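Local coordinates for GNA33 (Neisseria gonorrhoeae FA 1090, PDB 2G5D), which probably cleaves the beta-1,4-glycosidic bond between N-acetylmuramic acid and N-acetylglucosamine in peptidoglycan, leaving a 1,6-anhydro bond in the N-acetylmuramic acid residue, at residues 281-284 and 285-288; 211-214 and 215-219; 87-91 and 92-96; 189-192 and 193-197; 142-145 and 146-149. All coordinates share one frame; numbering follows the deposited sequence.

Interaction 1: 281-284 and 285-288; sequences LKLG and QTSM
Gln285 folds back over the two residues that open this loop, Leu281 and Lys282, and its side chain makes most of the contact. CG sits beside the backbone N and anti to the carbonyl carbon (chi1 -32°, well short of a staggered position), and the chain then runs on extended. CB and CG pass Lys282 O at 3.8 Å each. The terminal amide straddles the first two residues: OE1 lies 3.5 Å from both Lys282 CB and Lys282 N, whereas NE2 lies 3.4 Å from Leu281 CD2. Leu281 answers with its other branch, CD1 packing on Gln285 O at 3.4 Å, and one methyl thus meets the side-chain amide while the other meets the main chain. The lysine aliphatic base crosses the glutamine obliquely, and its amino end leads away. Beneath these side chains Gln285 N donates to Lys282 O (2.9 Å, 157°), the bond of a beta turn through Leu283 and Gly284; the donor stands 43° above the carbonyl plane. Further on, Leu283 CD1 reaches Thr286 OG1 at 4.1 Å, a loose touch; that hydroxyl is bonded to Gly272 O of helix 271-276. Leu281 and Leu283 also lean on this helix, through Met275 and through Arg273 and Ala276. The chemistry is thus simple: one backbone bond closes the turn, and the side chains pack alongside it on a largely exposed surface, the glutamine amide meeting a leucine methyl at one end and the base of the lysine at the other.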
# COMPACT_ATOMS: atom_id res chain seq x y z
N LEU A 281 -27.56 -2.61 3.87
CA LEU A 281 -26.94 -3.03 5.13
C LEU A 281 -26.77 -1.82 6.03
O LEU A 281 -26.82 -0.68 5.57
CB LEU A 281 -25.58 -3.67 4.88
CG LEU A 281 -25.49 -5.10 4.36
CD1 LEU A 281 -24.02 -5.48 4.20
CD2 LEU A 281 -26.19 -6.08 5.29
N LYS A 282 -26.57 -2.07 7.33
CA LYS A 282 -26.12 -1.03 8.25
C LYS A 282 -24.59 -0.91 8.13
O LYS A 282 -23.91 -1.91 7.84
CB LYS A 282 -26.54 -1.37 9.69
CG LYS A 282 -28.04 -1.52 9.86
CD LYS A 282 -28.48 -1.38 11.31
CE LYS A 282 -30.00 -1.26 11.41
NZ LYS A 282 -30.46 -0.98 12.80
N LEU A 283 -24.06 0.29 8.33
CA LEU A 283 -22.62 0.56 8.15
C LEU A 283 -21.75 -0.07 9.25
O LEU A 283 -20.64 0.38 9.53
CB LEU A 283 -22.36 2.07 8.04
CG LEU A 283 -21.01 2.57 7.49
CD1 LEU A 283 -21.05 2.73 5.97
CD2 LEU A 283 -20.62 3.89 8.15
N GLY A 284 -22.28 -1.12 9.88
CA GLY A 284 -21.54 -1.91 10.85
C GLY A 284 -21.28 -3.29 10.27
O GLY A 284 -20.36 -3.99 10.69
N GLN A 285 -22.11 -3.67 9.30
CA GLN A 285 -22.01 -4.95 8.60
C GLN A 285 -21.39 -4.75 7.22
O GLN A 285 -21.39 -5.67 6.39
CB GLN A 285 -23.39 -5.58 8.45
CG GLN A 285 -24.35 -5.26 9.58
CD GLN A 285 -25.78 -5.64 9.24
OE1 GLN A 285 -26.71 -4.87 9.49
NE2 GLN A 285 -25.95 -6.82 8.64
N THR A 286 -20.86 -3.55 7.01
CA THR A 286 -20.26 -3.10 5.75
C THR A 286 -18.87 -3.72 5.46
O THR A 286 -18.16 -3.34 4.52
CB THR A 286 -20.30 -1.54 5.71
OG1 THR A 286 -21.35 -1.14 4.81
CG2 THR A 286 -18.98 -0.89 5.30
N SER A 287 -18.51 -4.70 6.27
CA SER A 287 -17.29 -5.47 6.09
C SER A 287 -17.36 -6.27 4.78
O SER A 287 -18.44 -6.54 4.27
CB SER A 287 -17.16 -6.44 7.26
OG SER A 287 -18.03 -6.05 8.32
N MET A 288 -16.20 -6.65 4.26
CA MET A 288 -16.11 -7.54 3.11
C MET A 288 -17.07 -8.73 3.27
O MET A 288 -17.85 -9.04 2.38
CB MET A 288 -14.67 -8.01 2.94
CG MET A 288 -14.35 -8.66 1.61
SD MET A 288 -14.04 -10.41 1.78
CE MET A 288 -15.63 -11.11 1.39

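Interaction 2: 211-214 and 215-219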
# COMPACT_ATOMS: atom_id res chain seq x y z
N HIS A 211 -12.63 2.39 -19.84
CA HIS A 211 -13.83 1.76 -19.29
C HIS A 211 -13.90 1.81 -17.75
O HIS A 211 -12.88 1.75 -17.07
CB HIS A 211 -13.92 0.31 -19.77
CG HIS A 211 -14.04 0.17 -21.26
ND1 HIS A 211 -15.18 0.50 -21.95
CD2 HIS A 211 -13.16 -0.30 -22.18
CE1 HIS A 211 -15.01 0.25 -23.23
NE2 HIS A 211 -13.79 -0.23 -23.40
N THR A 212 -15.12 1.95 -17.24
CA THR A 212 -15.39 2.03 -15.81
C THR A 212 -15.64 0.62 -15.29
O THR A 212 -15.88 -0.29 -16.09
CB THR A 212 -16.66 2.87 -15.53
OG1 THR A 212 -17.75 2.34 -16.29
CG2 THR A 212 -16.45 4.33 -15.90
N ARG A 213 -15.59 0.45 -13.97
CA ARG A 213 -15.87 -0.85 -13.33
C ARG A 213 -17.18 -1.47 -13.81
O ARG A 213 -17.21 -2.65 -14.13
CB ARG A 213 -15.89 -0.74 -11.80
CG ARG A 213 -16.14 -2.07 -11.10
CD ARG A 213 -16.05 -1.94 -9.60
NE ARG A 213 -14.69 -1.63 -9.15
CZ ARG A 213 -13.72 -2.52 -8.93
NH1 ARG A 213 -13.93 -3.83 -9.09
NH2 ARG A 213 -12.54 -2.10 -8.53
N ASN A 214 -18.24 -0.68 -13.85
CA ASN A 214 -19.55 -1.19 -14.27
C ASN A 214 -19.52 -1.75 -15.69
O ASN A 214 -20.14 -2.78 -15.96
CB ASN A 214 -20.65 -0.12 -14.14
CG ASN A 214 -22.01 -0.63 -14.58
OD1 ASN A 214 -22.66 -0.05 -15.45
ND2 ASN A 214 -22.45 -1.75 -14.00
N GLN A 215 -18.81 -1.08 -16.58
CA GLN A 215 -18.70 -1.50 -17.98
C GLN A 215 -17.85 -2.77 -18.13
O GLN A 215 -18.20 -3.66 -18.91
CB GLN A 215 -18.11 -0.37 -18.83
CG GLN A 215 -18.99 0.86 -18.89
CD GLN A 215 -18.32 1.99 -19.63
OE1 GLN A 215 -17.15 2.30 -19.40
NE2 GLN A 215 -19.05 2.62 -20.55
N ILE A 216 -16.76 -2.84 -17.37
CA ILE A 216 -15.87 -4.00 -17.33
C ILE A 216 -16.57 -5.20 -16.71
O ILE A 216 -16.45 -6.33 -17.21
CB ILE A 216 -14.55 -3.67 -16.54
CG1 ILE A 216 -13.77 -2.54 -17.24
CG2 ILE A 216 -13.69 -4.90 -16.38
CD1 ILE A 216 -12.70 -1.84 -16.35
N ASN A 217 -17.29 -4.97 -15.62
CA ASN A 217 -18.17 -5.98 -15.06
C ASN A 217 -19.13 -6.53 -16.11
O ASN A 217 -19.38 -7.75 -16.17
CB ASN A 217 -18.99 -5.40 -13.90
CG ASN A 217 -18.20 -5.29 -12.61
OD1 ASN A 217 -18.70 -4.74 -11.64
ND2 ASN A 217 -16.97 -5.81 -12.59
N GLY A 218 -19.66 -5.63 -16.93
CA GLY A 218 -20.66 -5.97 -17.92
C GLY A 218 -20.10 -6.64 -19.16
O GLY A 218 -20.84 -6.96 -20.07
N GLY A 219 -18.78 -6.83 -19.18
CA GLY A 219 -18.13 -7.56 -20.27
C GLY A 219 -17.41 -6.74 -21.32
O GLY A 219 -17.09 -7.25 -22.39
O HOH W 1 -16.26 -5.36 -9.75
O HOH W 2 -21.50 -3.80 -11.96
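With Gln215 CG anti to the carbonyl carbon (chi1 -64°) and the chain extended beyond it, OE1 turns back to Thr212, whose OG1 stands between its own backbone N and carbonyl carbon (chi1 54°) and so faces the incoming amide. Thr212 N donates to Gln215 OE1 at 3.0 Å in a nearly straight bond (167°), in the plane of the amide and on a lone pair. Thr212 OG1 lies 3.2 Å from the same oxygen, a weak and unsettled link. His211 meets OE1 with its ring edge, ring and amide planes being steeply inclined, while its NE2 is bonded to Lys224. One residue on, Ile216 CG1 packs 3.8 Å from His211 CB. Next along the helix, Arg213 and Asn217 are joined through a water that accepts from Arg213 NH1 (2.9 Å) and Asn217 ND2. A second water accepts from Asn214 ND2 and donates to Asn217 OD1, so both ends of the Asn217 amide are engaged. Arg213 also lies on Phe238 and His241 of helix 234-243. Backbone bonds from Ile216 N to Thr212 O and from Asn217 N to Arg213 O wind the single turn. The short helix 213-217 is closed at both ends: by the N3-to-N-cap half of a capping box, Gln215 to Thr212, and by a Schellman motif at Gly219, whose positive phi suits glycine.

Interaction 3: 87-91 and 92-96. Unlike the reference sequence in segment 87-91: Ile90 (reference Val).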
# COMPACT_ATOMS: atom_id res chain seq x y z
N GLN A 87 26.12 -7.18 5.88
CA GLN A 87 27.22 -7.74 6.65
C GLN A 87 26.86 -7.97 8.13
O GLN A 87 27.71 -8.32 8.94
CB GLN A 87 28.47 -6.86 6.48
CG GLN A 87 29.05 -6.93 5.05
CD GLN A 87 30.12 -5.88 4.76
OE1 GLN A 87 30.77 -5.94 3.70
NE2 GLN A 87 30.31 -4.92 5.68
N THR A 88 25.58 -7.77 8.47
CA THR A 88 25.05 -8.01 9.80
C THR A 88 24.26 -9.35 9.88
O THR A 88 23.34 -9.56 9.09
CB THR A 88 24.12 -6.84 10.18
OG1 THR A 88 24.82 -5.60 10.00
CG2 THR A 88 23.62 -6.98 11.62
N PRO A 89 24.63 -10.26 10.82
CA PRO A 89 23.89 -11.52 10.93
C PRO A 89 22.40 -11.33 11.21
O PRO A 89 22.01 -10.40 11.92
CB PRO A 89 24.56 -12.22 12.14
CG PRO A 89 25.89 -11.62 12.23
CD PRO A 89 25.71 -10.18 11.82
N ILE A 90 21.56 -12.22 10.66
CA ILE A 90 20.13 -12.18 10.96
C ILE A 90 19.88 -12.79 12.34
O ILE A 90 19.48 -13.96 12.45
CB ILE A 90 19.25 -12.88 9.87
CG1 ILE A 90 19.59 -12.32 8.48
CG2 ILE A 90 17.76 -12.67 10.17
CD1 ILE A 90 18.99 -10.96 8.18
N HIS A 91 20.14 -11.96 13.36
CA HIS A 91 19.99 -12.29 14.79
C HIS A 91 19.78 -11.00 15.54
O HIS A 91 20.47 -10.02 15.27
CB HIS A 91 21.24 -12.98 15.36
CG HIS A 91 21.01 -13.63 16.69
ND1 HIS A 91 20.88 -12.92 17.87
CD2 HIS A 91 20.88 -14.94 17.03
CE1 HIS A 91 20.67 -13.76 18.86
NE2 HIS A 91 20.67 -14.99 18.39
N SER A 92 18.84 -11.01 16.48
CA SER A 92 18.47 -9.84 17.26
C SER A 92 19.58 -9.19 18.07
O SER A 92 19.50 -7.99 18.34
CB SER A 92 17.32 -10.20 18.18
OG SER A 92 16.21 -10.57 17.41
N PHE A 93 20.59 -9.96 18.47
CA PHE A 93 21.70 -9.39 19.25
C PHE A 93 22.51 -8.43 18.40
O PHE A 93 22.68 -7.25 18.75
CB PHE A 93 22.59 -10.49 19.85
CG PHE A 93 23.73 -9.95 20.67
CD1 PHE A 93 23.50 -9.43 21.95
CD2 PHE A 93 25.03 -9.93 20.17
CE1 PHE A 93 24.54 -8.93 22.73
CE2 PHE A 93 26.08 -9.42 20.94
CZ PHE A 93 25.84 -8.93 22.23
N GLN A 94 23.01 -8.94 17.27
CA GLN A 94 23.78 -8.17 16.29
C GLN A 94 22.97 -7.08 15.57
O GLN A 94 23.48 -5.96 15.33
CB GLN A 94 24.34 -9.15 15.26
CG GLN A 94 25.55 -9.96 15.76
CD GLN A 94 25.23 -11.27 16.49
OE1 GLN A 94 26.16 -11.97 16.93
NE2 GLN A 94 23.96 -11.62 16.62
N ALA A 95 21.73 -7.42 15.23
CA ALA A 95 20.80 -6.52 14.56
C ALA A 95 20.41 -5.33 15.44
O ALA A 95 20.28 -4.23 14.95
CB ALA A 95 19.57 -7.29 14.10
N LYS A 96 20.22 -5.56 16.74
CA LYS A 96 20.04 -4.44 17.67
C LYS A 96 21.22 -3.46 17.63
O LYS A 96 21.04 -2.24 17.57
CB LYS A 96 19.88 -4.94 19.10
CG LYS A 96 19.65 -3.81 20.12
CD LYS A 96 19.27 -4.39 21.44
CE LYS A 96 19.93 -3.65 22.56
NZ LYS A 96 20.13 -4.56 23.71
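The His91 ring is set with an edge toward the start of helix 92-102, and Phe93 N lies almost in the ring plane, only 7° out of it. Phe93 N donates to His91 ND1 at 3.0 Å, nearly straight, so ND1 is probably unprotonated here. The ring reaches this place because CG is anti to the backbone N (chi1 -166°), which carries ND1 forward over the first turn. Phe93 CB closes on the same nitrogen at 3.6 Å. Gln94 presents its amide at nearly a right angle to the imidazole plane: bent at chi2, its chain brings NE2 to 3.3 Å from His91 CB. The aliphatic part of Gln94 crosses Pro89 at about a right angle, CB lying 3.8 Å from Pro89 CD, and Thr88 CG2 reaches Gln94 O at 3.9 Å. Ala95 N completes the turn by donating to His91 O at 2.9 Å. Ala95 CB also packs against that oxygen. The residues before the helix are bound into the fold as well: Thr88 OG1 bonds to Gln84 O, Ser92 OG to Ala59 N, and Ile90, the centre of an inverse gamma turn, lies on Gln63 and Arg66 of helix 58-72. Altogether this is a histidine N-cap, its ring accepting from the second residue of the helix, at the end of the loop between helices 79-86 and 92-102.

Interaction 4: 189-192 and 193-197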
# COMPACT_ATOMS: atom_id res chain seq x y z
N PHE A 189 -12.11 13.39 -18.90
CA PHE A 189 -11.25 12.52 -18.09
C PHE A 189 -11.33 12.90 -16.61
O PHE A 189 -11.48 14.09 -16.28
CB PHE A 189 -9.81 12.58 -18.59
CG PHE A 189 -9.61 11.98 -19.95
CD1 PHE A 189 -10.00 12.67 -21.10
CD2 PHE A 189 -9.01 10.73 -20.09
CE1 PHE A 189 -9.81 12.11 -22.36
CE2 PHE A 189 -8.82 10.16 -21.35
CZ PHE A 189 -9.22 10.86 -22.49
N PRO A 190 -11.23 11.90 -15.71
CA PRO A 190 -11.36 12.10 -14.26
C PRO A 190 -10.14 12.75 -13.59
O PRO A 190 -9.45 12.10 -12.79
CB PRO A 190 -11.58 10.67 -13.74
CG PRO A 190 -10.85 9.82 -14.70
CD PRO A 190 -10.98 10.48 -16.04
N ILE A 191 -9.88 14.01 -13.91
CA ILE A 191 -8.79 14.77 -13.30
C ILE A 191 -9.31 15.47 -12.05
O ILE A 191 -10.41 16.02 -12.05
CB ILE A 191 -8.16 15.79 -14.30
CG1 ILE A 191 -7.50 15.07 -15.47
CG2 ILE A 191 -7.12 16.69 -13.64
CD1 ILE A 191 -8.26 15.21 -16.76
N THR A 192 -8.52 15.44 -10.97
CA THR A 192 -8.82 16.20 -9.76
C THR A 192 -7.66 17.16 -9.49
O THR A 192 -6.90 17.49 -10.41
CB THR A 192 -9.05 15.27 -8.54
OG1 THR A 192 -9.47 13.97 -8.98
CG2 THR A 192 -10.10 15.85 -7.60
N ALA A 193 -7.52 17.61 -8.24
CA ALA A 193 -6.35 18.38 -7.84
C ALA A 193 -5.10 17.49 -7.93
O ALA A 193 -3.98 17.97 -8.06
CB ALA A 193 -6.52 18.93 -6.43
N ARG A 194 -5.34 16.18 -7.87
CA ARG A 194 -4.29 15.18 -7.99
C ARG A 194 -4.57 14.27 -9.18
O ARG A 194 -5.52 13.47 -9.16
CB ARG A 194 -4.19 14.37 -6.68
CG ARG A 194 -2.82 13.78 -6.39
CD ARG A 194 -2.65 12.40 -7.03
NE ARG A 194 -1.27 12.13 -7.42
CZ ARG A 194 -0.85 10.99 -7.97
NH1 ARG A 194 -1.70 10.00 -8.21
NH2 ARG A 194 0.44 10.85 -8.28
N THR A 195 -3.78 14.42 -10.24
CA THR A 195 -3.76 13.49 -11.38
C THR A 195 -2.38 13.54 -12.05
O THR A 195 -1.95 14.59 -12.54
CB THR A 195 -4.89 13.77 -12.42
OG1 THR A 195 -6.17 13.48 -11.85
CG2 THR A 195 -4.72 12.90 -13.67
N THR A 196 -1.70 12.40 -12.03
CA THR A 196 -0.35 12.29 -12.60
C THR A 196 -0.38 11.98 -14.10
O THR A 196 0.48 12.44 -14.86
CB THR A 196 0.52 11.25 -11.82
OG1 THR A 196 1.88 11.33 -12.25
CG2 THR A 196 0.00 9.82 -12.02
N ALA A 197 -1.39 11.21 -14.51
CA ALA A 197 -1.54 10.74 -15.88
C ALA A 197 -3.01 10.46 -16.19
O ALA A 197 -3.80 10.19 -15.28
CB ALA A 197 -0.72 9.47 -16.10
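From Ile191 to Thr195 the backbone makes an irregular bend in which Ala193 is near-helical and Arg194 extended, and Ile191 and Thr195 come to 5.5 Å between their CA atoms. The side-chain hydroxyl of Thr195 bridges this bend. Thr192 N donates to Thr195 OG1 at 3.2 Å with an angle of 158°, and OG1 in turn donates to Arg194 O at 2.8 Å, so that this one oxygen is gripped by two bonds, one accepted and one given. The second is sharply bent at the carbonyl (C=O to donor 99°). Placed anti to the carbonyl carbon (chi1 -67°), OG1 turns inward toward the first half of the loop and also comes to 3.3 Å from Ile191 CA. The carbon side of Thr195 rests on Ile191, the two side chains crossing at about a right angle: Thr195 CB lies 3.9 Å from Ile191 CG2, and Thr195 CG2 lies 4.0 Å from Ile191 CG1. Ile191 leans beyond the loop on Ile198, and Pro190 touches His266 and Pro267. An inverse gamma turn centred on Pro190, with Ile191 N bonded to Phe189 O, precedes this bend. The loop joins strands 182-184 and 197-203 of the five-stranded sheet in the MltA-specific insert, a surface connection in which the Thr195 hydroxyl accepts from the backbone N of Thr192.

Interaction 5: 142-145 and 146-149; sequences GIPD and DFIS
Pro144 and Phe147 are the ends of a type I beta turn with Asp145 and Asp146 at its corners; it links strand 138-141 to strand 148-151, and its packed side lies between Pro144, Phe147 and Ile143. The backbone puts Phe147 CB 3.6 Å from Pro144 CD, with CB and CG of the proline close behind. From there the ring, its CG anti to the backbone N (chi1 -179°), is carried toward Ile143, whose CG2 branch lies 3.8 Å from Phe147 CD2, the two side chains running aslant to one another. The ring also makes edge-to-face contacts with Tyr210 and Phe314, while Ile143 touches Ala261 of strand 255-263. The bond that closes the turn, Phe147 N to Pro144 O at 3.4 Å, is weak though fairly straight, and the same carbonyl accepts from Asn171 ND2; apolar contacts accompany the weak bond on this side. Asp145 is the loose residue, exposed and directing its side chain away from the other half of the turn. Asp146 likewise departs from the turn but is anchored outside it: OD2 makes a salt bridge to Lys224 and OD1 is bonded to Tyr210 OH, pairs that would probably favour the charged form. Its carboxylate keeps well apart from that of Asp145, the OD1 atoms of Asp145 and Asp146 being 6.7 Å from each other. The packed and polar sides meet where Asp146 OD1 brushes Pro144 CB at 3.7 Å.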
# COMPACT_ATOMS: atom_id res chain seq x y z
N GLY A 142 -5.24 -8.26 -16.49
CA GLY A 142 -4.05 -7.44 -16.56
C GLY A 142 -4.32 -6.22 -17.40
O GLY A 142 -5.47 -5.97 -17.78
N ILE A 143 -3.28 -5.45 -17.69
CA ILE A 143 -3.40 -4.26 -18.55
C ILE A 143 -3.97 -4.62 -19.94
O ILE A 143 -3.37 -5.40 -20.68
CB ILE A 143 -2.06 -3.48 -18.66
CG1 ILE A 143 -1.67 -2.91 -17.29
CG2 ILE A 143 -2.17 -2.36 -19.70
CD1 ILE A 143 -0.19 -2.61 -17.14
N PRO A 144 -5.14 -4.04 -20.28
CA PRO A 144 -5.81 -4.29 -21.57
C PRO A 144 -4.95 -3.97 -22.79
O PRO A 144 -4.00 -3.19 -22.71
CB PRO A 144 -7.02 -3.37 -21.51
CG PRO A 144 -7.26 -3.15 -20.08
CD PRO A 144 -5.91 -3.12 -19.44
N ASP A 145 -5.29 -4.58 -23.92
CA ASP A 145 -4.58 -4.39 -25.19
C ASP A 145 -4.67 -2.96 -25.74
O ASP A 145 -3.84 -2.55 -26.54
CB ASP A 145 -5.13 -5.35 -26.24
CG ASP A 145 -4.97 -6.81 -25.85
OD1 ASP A 145 -4.30 -7.09 -24.82
OD2 ASP A 145 -5.51 -7.67 -26.58
N ASP A 146 -5.70 -2.22 -25.32
CA ASP A 146 -5.94 -0.87 -25.85
C ASP A 146 -5.86 0.20 -24.75
O ASP A 146 -6.31 1.33 -24.93
CB ASP A 146 -7.32 -0.81 -26.53
CG ASP A 146 -8.47 -1.03 -25.55
OD1 ASP A 146 -8.31 -1.79 -24.57
OD2 ASP A 146 -9.55 -0.44 -25.78
N PHE A 147 -5.31 -0.18 -23.61
CA PHE A 147 -5.20 0.72 -22.47
C PHE A 147 -3.94 1.55 -22.64
O PHE A 147 -2.84 1.01 -22.65
CB PHE A 147 -5.15 -0.12 -21.19
CG PHE A 147 -5.05 0.68 -19.93
CD1 PHE A 147 -6.20 1.07 -19.25
CD2 PHE A 147 -3.81 1.00 -19.38
CE1 PHE A 147 -6.11 1.79 -18.06
CE2 PHE A 147 -3.72 1.73 -18.20
CZ PHE A 147 -4.88 2.12 -17.54
N ILE A 148 -4.10 2.86 -22.81
CA ILE A 148 -2.98 3.77 -23.09
C ILE A 148 -2.84 4.85 -22.01
O ILE A 148 -3.75 5.66 -21.80
CB ILE A 148 -3.05 4.38 -24.54
CG1 ILE A 148 -2.50 3.41 -25.59
CG2 ILE A 148 -2.23 5.68 -24.66
CD1 ILE A 148 -3.55 2.60 -26.28
N SER A 149 -1.71 4.84 -21.31
CA SER A 149 -1.41 5.84 -20.30
C SER A 149 -0.63 7.02 -20.90
O SER A 149 0.37 6.83 -21.58
CB SER A 149 -0.64 5.22 -19.13
OG SER A 149 -0.38 6.18 -18.12

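From the N terminus, interaction 3 comes first, joining helices 79-86 and 92-102, its centre about 45 to 50 Å from those of the others. The other four follow inside the MltA-specific insert range. Interaction 5 turns the chain into strand 148-151, interaction 4 bends it into strand 197-203 of the same sheet, and these two touch at Ser149 and Ala197. Interaction 2 follows strand 206-209 and shares Lys224, a partner of both His211 and Asp146, with interaction 5. Interaction 1 comes last; like interaction 2 it borders helix 234-243. Each closes a short local bend; they lie in series, none nesting or crossing.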